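Local coordinates for protein peptidoglycan D,D-transpeptidase PbpA (Mycobacterium tuberculosis, PDB 3UN7) that probably cross-links peptidoglycan strands of the mycobacterial cell wall as a penicillin-binding D,D-transpeptidase and takes part in the control of cell length, at residues A[206-211]-A[243-248]; A[212-217]-A[257-262]. One frame throughout, in Å; residues are numbered along the deposited sequence.

How the interactions relate
Interactions 1 and 2 are neighbours in the transpeptidase domain, their centres about 9 Å apart. Residues 206-217 run on without a break: the loop 206-211 belongs to interaction 1 and the strand segment 212-217 to interaction 2. Their partners are the end of strand 242-244 with the start of helix 245-251, and helix 254-264. Strands 213-215 and 242-244 form a two-stranded antiparallel sheet that joins the contacts. Two probable backbone hydrogen bonds connect them, Leu214 N to Val243 O at 2.8 Å and Leu245 N to Glu212 O at 2.9 Å. Neither contact lies at the probable acyl-ester serine, Ser193.

Interaction 1 (A[206-211]-A[243-248]); sequences AGATET and VSLREA
Glu210 meets the start of helix 245-251 through its backbone carbonyl. Arg246 N donates a hydrogen bond to Glu210 O at 2.8 Å. The donor nitrogen lies in the carbonyl plane, on a lone pair of the oxygen, and the bond is fairly straight (164° at the hydrogen). Leu245 N is also close to this oxygen, but its angle is poor and it does not bond there. The loop thus takes up an N-H of the first helical turn, which has no acceptor within the helix.

The same helix end is capped from within. Ser244 is the N-cap residue, and its OG accepts from Glu247 N at 2.9 Å. Its chi1 of 71° sets OG between the backbone N and the carbonyl carbon, from where it reaches that N-H. Ser244 CB packs 3.5 Å from Glu210 O.

The apolar contact is small: Leu245 CD1 lies 4.2 Å from Ala208 CB. The same methyl packs 3.4 Å from the backbone oxygen Thr209 O.

The carboxylate of Glu210 reaches the base of the Arg246 side chain, not its guanidinium group. Glu210 OE1 is 4.1 Å from Arg246 CB, but 5.3 Å from Arg246 NH1. This is no salt bridge, although the opposite charges may attract weakly. Glu372 of helix 364-379 brings a second carboxylate close to Glu210 OE1.

Helix 196-205 ends in a Schellman motif at Gly207, and the loop leads from there to strand 213-215. Leu245 also packs on Thr200 of helix 196-205 and Leu260 of helix 254-264. Glu210 and Arg246 both touch Leu373 of helix 364-379.

Interaction 2 (A[212-217]-A[257-262]); sequences EQLTAA and FVQLGI
Strand 213-215 runs past helix 254-264 with 7.8 Å between the axes of the short segments and 117° between their directions, and Leu214 and Gln259 have the nearest CA atoms. This is a strand of a two-stranded sheet packed on a helix in the transpeptidase domain, with a side-chain-to-backbone bond across the contact. Gln259 reaches out extended, its CG anti to the backbone N. Its OE1 accepts from Thr215 N at 2.9 Å, and the N-H points almost straight at it (173°). The donor is tilted 25° from the amide carbonyl plane. Leu214 CB lies beside the same oxygen at 3.5 Å.

The apolar contact is between leucines. Leu214 CD1 rests on Leu260 CB at 4.2 Å, and Leu214 also touches Ala256 and Arg263 of the helix. Glu212 OE2 approaches Leu260 CD1 at 4.0 Å, a packing contact. Leu260 also touches Ala203 of helix 196-205.

Thr215 ends the strand in an ST turn, its OG1 accepting from Ala217 N at 3.0 Å. With OG1 anti to the backbone N, the methyl CG2 is the branch that meets the amide, 3.7 Å from Gln259 CD.

Interaction 1 (A[206-211]-A[243-248])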
loop_
_atom_site.group_PDB
_atom_site.type_symbol
_atom_site.label_atom_id
_atom_site.label_comp_id
_atom_site.label_asym_id
_atom_site.label_seq_id
_atom_site.Cartn_x
_atom_site.Cartn_y
_atom_site.Cartn_z
ATOM N N ALA A 206 -19.824 17.779 2.121
ATOM C CA ALA A 206 -21.251 18.033 2.016
ATOM C C ALA A 206 -21.702 19.066 3.053
ATOM O O ALA A 206 -22.858 19.477 3.055
ATOM C CB ALA A 206 -22.049 16.730 2.155
ATOM N N GLY A 207 -20.787 19.476 3.935
ATOM C CA GLY A 207 -21.067 20.534 4.910
ATOM C C GLY A 207 -21.295 20.111 6.352
ATOM O O GLY A 207 -21.705 20.933 7.183
ATOM N N ALA A 208 -21.039 18.839 6.667
ATOM C CA ALA A 208 -21.063 18.396 8.059
ATOM C C ALA A 208 -19.954 19.126 8.828
ATOM O O ALA A 208 -18.984 19.600 8.237
ATOM C CB ALA A 208 -20.873 16.884 8.152
ATOM N N THR A 209 -20.109 19.242 10.139
ATOM C CA THR A 209 -19.055 19.840 10.960
ATOM C C THR A 209 -18.573 18.816 11.963
ATOM O O THR A 209 -19.272 17.845 12.269
ATOM C CB THR A 209 -19.503 21.115 11.708
ATOM O OG1 THR A 209 -20.440 20.771 12.733
ATOM C CG2 THR A 209 -20.129 22.130 10.764
ATOM N N GLU A 210 -17.369 19.050 12.468
ATOM C CA GLU A 210 -16.725 18.166 13.419
ATOM C C GLU A 210 -17.438 18.135 14.753
ATOM O O GLU A 210 -17.256 17.204 15.541
ATOM C CB GLU A 210 -15.300 18.635 13.666
ATOM C CG GLU A 210 -14.352 18.478 12.506
ATOM C CD GLU A 210 -12.943 18.840 12.915
ATOM O OE1 GLU A 210 -12.671 18.839 14.138
ATOM O OE2 GLU A 210 -12.108 19.126 12.027
ATOM N N THR A 211 -18.227 19.170 15.019
ATOM C CA THR A 211 -18.836 19.327 16.326
ATOM C C THR A 211 -20.277 18.856 16.348
ATOM O O THR A 211 -20.886 18.839 17.409
ATOM C CB THR A 211 -18.784 20.790 16.853
ATOM O OG1 THR A 211 -20.099 21.359 16.817
ATOM C CG2 THR A 211 -17.813 21.643 16.051
ATOM N N VAL A 243 -22.365 11.916 20.565
ATOM C CA VAL A 243 -20.996 12.442 20.596
ATOM C C VAL A 243 -20.750 13.266 19.337
ATOM O O VAL A 243 -21.431 13.082 18.328
ATOM C CB VAL A 243 -19.905 11.332 20.682
ATOM C CG1 VAL A 243 -19.886 10.663 22.081
ATOM C CG2 VAL A 243 -20.074 10.312 19.573
ATOM N N SER A 244 -19.778 14.171 19.409
ATOM C CA SER A 244 -19.384 14.960 18.252
ATOM C C SER A 244 -18.780 14.053 17.182
ATOM O O SER A 244 -18.202 13.012 17.498
ATOM C CB SER A 244 -18.370 16.027 18.661
ATOM O OG SER A 244 -17.111 15.438 18.974
ATOM N N LEU A 245 -18.919 14.456 15.921
ATOM C CA LEU A 245 -18.239 13.796 14.812
ATOM C C LEU A 245 -16.747 13.623 15.131
ATOM O O LEU A 245 -16.211 12.543 14.935
ATOM C CB LEU A 245 -18.446 14.589 13.508
ATOM C CG LEU A 245 -18.036 14.016 12.141
ATOM C CD1 LEU A 245 -18.866 14.658 11.027
ATOM C CD2 LEU A 245 -16.572 14.242 11.891
ATOM N N ARG A 246 -16.086 14.662 15.638
ATOM C CA ARG A 246 -14.663 14.539 15.999
ATOM C C ARG A 246 -14.434 13.407 17.000
ATOM O O ARG A 246 -13.520 12.591 16.832
ATOM C CB ARG A 246 -14.075 15.858 16.538
ATOM C CG ARG A 246 -12.627 15.728 17.060
ATOM C CD ARG A 246 -12.506 15.915 18.593
ATOM N NE ARG A 246 -11.315 15.288 19.190
ATOM C CZ ARG A 246 -10.058 15.491 18.786
ATOM N NH1 ARG A 246 -9.787 16.297 17.762
ATOM N NH2 ARG A 246 -9.056 14.870 19.402
ATOM N N GLU A 247 -15.247 13.376 18.051
ATOM C CA GLU A 247 -15.114 12.346 19.064
ATOM C C GLU A 247 -15.315 10.948 18.462
ATOM O O GLU A 247 -14.513 10.051 18.715
ATOM C CB GLU A 247 -16.071 12.601 20.228
ATOM C CG GLU A 247 -15.765 11.765 21.458
ATOM C CD GLU A 247 -16.494 12.242 22.706
ATOM O OE1 GLU A 247 -17.661 12.687 22.600
ATOM O OE2 GLU A 247 -15.894 12.166 23.797
ATOM N N ALA A 248 -16.365 10.779 17.657
ATOM C CA ALA A 248 -16.642 9.497 16.994
ATOM C C ALA A 248 -15.470 9.058 16.114
ATOM O O ALA A 248 -15.125 7.870 16.069
ATOM C CB ALA A 248 -17.917 9.578 16.161
#

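Interaction 2 (A[212-217]-A[257-262])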
loop_
_atom_site.group_PDB
_atom_site.type_symbol
_atom_site.label_atom_id
_atom_site.label_comp_id
_atom_site.label_asym_id
_atom_site.label_seq_id
_atom_site.Cartn_x
_atom_site.Cartn_y
_atom_site.Cartn_z
ATOM N N GLU A 212 -20.819 18.468 15.191
ATOM C CA GLU A 212 -22.202 18.029 15.147
ATOM C C GLU A 212 -22.362 16.659 15.795
ATOM O O GLU A 212 -21.426 15.852 15.823
ATOM C CB GLU A 212 -22.756 18.027 13.719
ATOM C CG GLU A 212 -22.223 16.907 12.841
ATOM C CD GLU A 212 -23.313 16.269 12.014
ATOM O OE1 GLU A 212 -24.496 16.269 12.459
ATOM O OE2 GLU A 212 -22.987 15.761 10.926
ATOM N N GLN A 213 -23.567 16.403 16.289
ATOM C CA GLN A 213 -23.810 15.298 17.202
ATOM C C GLN A 213 -24.333 14.053 16.495
ATOM O O GLN A 213 -25.270 14.135 15.708
ATOM C CB GLN A 213 -24.772 15.752 18.313
ATOM C CG GLN A 213 -24.204 16.901 19.171
ATOM C CD GLN A 213 -22.974 16.486 19.957
ATOM O OE1 GLN A 213 -21.892 17.056 19.793
ATOM N NE2 GLN A 213 -23.126 15.462 20.794
ATOM N N LEU A 214 -23.703 12.911 16.776
ATOM C CA LEU A 214 -24.113 11.622 16.214
ATOM C C LEU A 214 -24.332 10.600 17.322
ATOM O O LEU A 214 -23.796 10.746 18.430
ATOM C CB LEU A 214 -23.053 11.089 15.243
ATOM C CG LEU A 214 -22.607 12.009 14.112
ATOM C CD1 LEU A 214 -21.268 11.515 13.516
ATOM C CD2 LEU A 214 -23.682 12.088 13.068
ATOM N N THR A 215 -25.083 9.548 17.008
ATOM C CA THR A 215 -25.414 8.518 17.994
ATOM C C THR A 215 -24.180 7.917 18.669
ATOM O O THR A 215 -23.149 7.685 18.031
ATOM C CB THR A 215 -26.319 7.395 17.422
ATOM O OG1 THR A 215 -26.599 6.452 18.460
ATOM C CG2 THR A 215 -25.662 6.670 16.247
ATOM N N ALA A 216 -24.303 7.705 19.976
ATOM C CA ALA A 216 -23.281 7.044 20.763
ATOM C C ALA A 216 -23.704 5.606 21.056
ATOM O O ALA A 216 -22.980 4.878 21.730
ATOM C CB ALA A 216 -23.037 7.808 22.062
ATOM N N ALA A 217 -24.866 5.210 20.528
ATOM C CA ALA A 217 -25.480 3.894 20.773
ATOM C C ALA A 217 -24.554 2.730 20.436
ATOM O O ALA A 217 -23.854 2.786 19.432
ATOM C CB ALA A 217 -26.813 3.758 19.997
ATOM N N PHE A 257 -20.682 6.314 12.444
ATOM C CA PHE A 257 -20.364 6.376 11.017
ATOM C C PHE A 257 -21.391 5.682 10.115
ATOM O O PHE A 257 -21.575 6.075 8.959
ATOM C CB PHE A 257 -18.926 5.933 10.762
ATOM C CG PHE A 257 -17.939 6.966 11.191
ATOM C CD1 PHE A 257 -17.606 8.006 10.333
ATOM C CD2 PHE A 257 -17.423 6.963 12.484
ATOM C CE1 PHE A 257 -16.725 9.003 10.732
ATOM C CE2 PHE A 257 -16.545 7.959 12.891
ATOM C CZ PHE A 257 -16.196 8.985 12.006
ATOM N N VAL A 258 -22.070 4.671 10.648
ATOM C CA VAL A 258 -23.198 4.066 9.937
ATOM C C VAL A 258 -24.259 5.158 9.757
ATOM O O VAL A 258 -24.731 5.413 8.641
ATOM C CB VAL A 258 -23.765 2.841 10.709
ATOM C CG1 VAL A 258 -25.101 2.375 10.115
ATOM C CG2 VAL A 258 -22.747 1.699 10.693
ATOM N N GLN A 259 -24.595 5.820 10.856
ATOM C CA GLN A 259 -25.573 6.915 10.841
ATOM C C GLN A 259 -25.111 8.060 9.926
ATOM O O GLN A 259 -25.872 8.538 9.088
ATOM C CB GLN A 259 -25.831 7.411 12.270
ATOM C CG GLN A 259 -26.951 8.439 12.392
ATOM C CD GLN A 259 -26.994 9.068 13.756
ATOM O OE1 GLN A 259 -25.970 9.478 14.296
ATOM N NE2 GLN A 259 -28.181 9.129 14.335
ATOM N N LEU A 260 -23.845 8.452 10.052
ATOM C CA LEU A 260 -23.294 9.543 9.248
ATOM C C LEU A 260 -23.281 9.235 7.745
ATOM O O LEU A 260 -23.638 10.083 6.940
ATOM C CB LEU A 260 -21.885 9.920 9.732
ATOM C CG LEU A 260 -21.184 11.043 8.944
ATOM C CD1 LEU A 260 -21.897 12.384 9.166
ATOM C CD2 LEU A 260 -19.697 11.150 9.290
ATOM N N GLY A 261 -22.852 8.026 7.380
ATOM C CA GLY A 261 -22.785 7.632 5.976
ATOM C C GLY A 261 -24.153 7.557 5.326
ATOM O O GLY A 261 -24.356 8.038 4.207
ATOM N N ILE A 262 -25.097 6.937 6.017
ATOM C CA ILE A 262 -26.474 6.893 5.519
ATOM C C ILE A 262 -27.016 8.320 5.338
ATOM O O ILE A 262 -27.636 8.621 4.325
ATOM C CB ILE A 262 -27.385 6.002 6.402
ATOM C CG1 ILE A 262 -26.979 4.529 6.245
ATOM C CG2 ILE A 262 -28.877 6.212 6.059
ATOM C CD1 ILE A 262 -27.470 3.620 7.371
#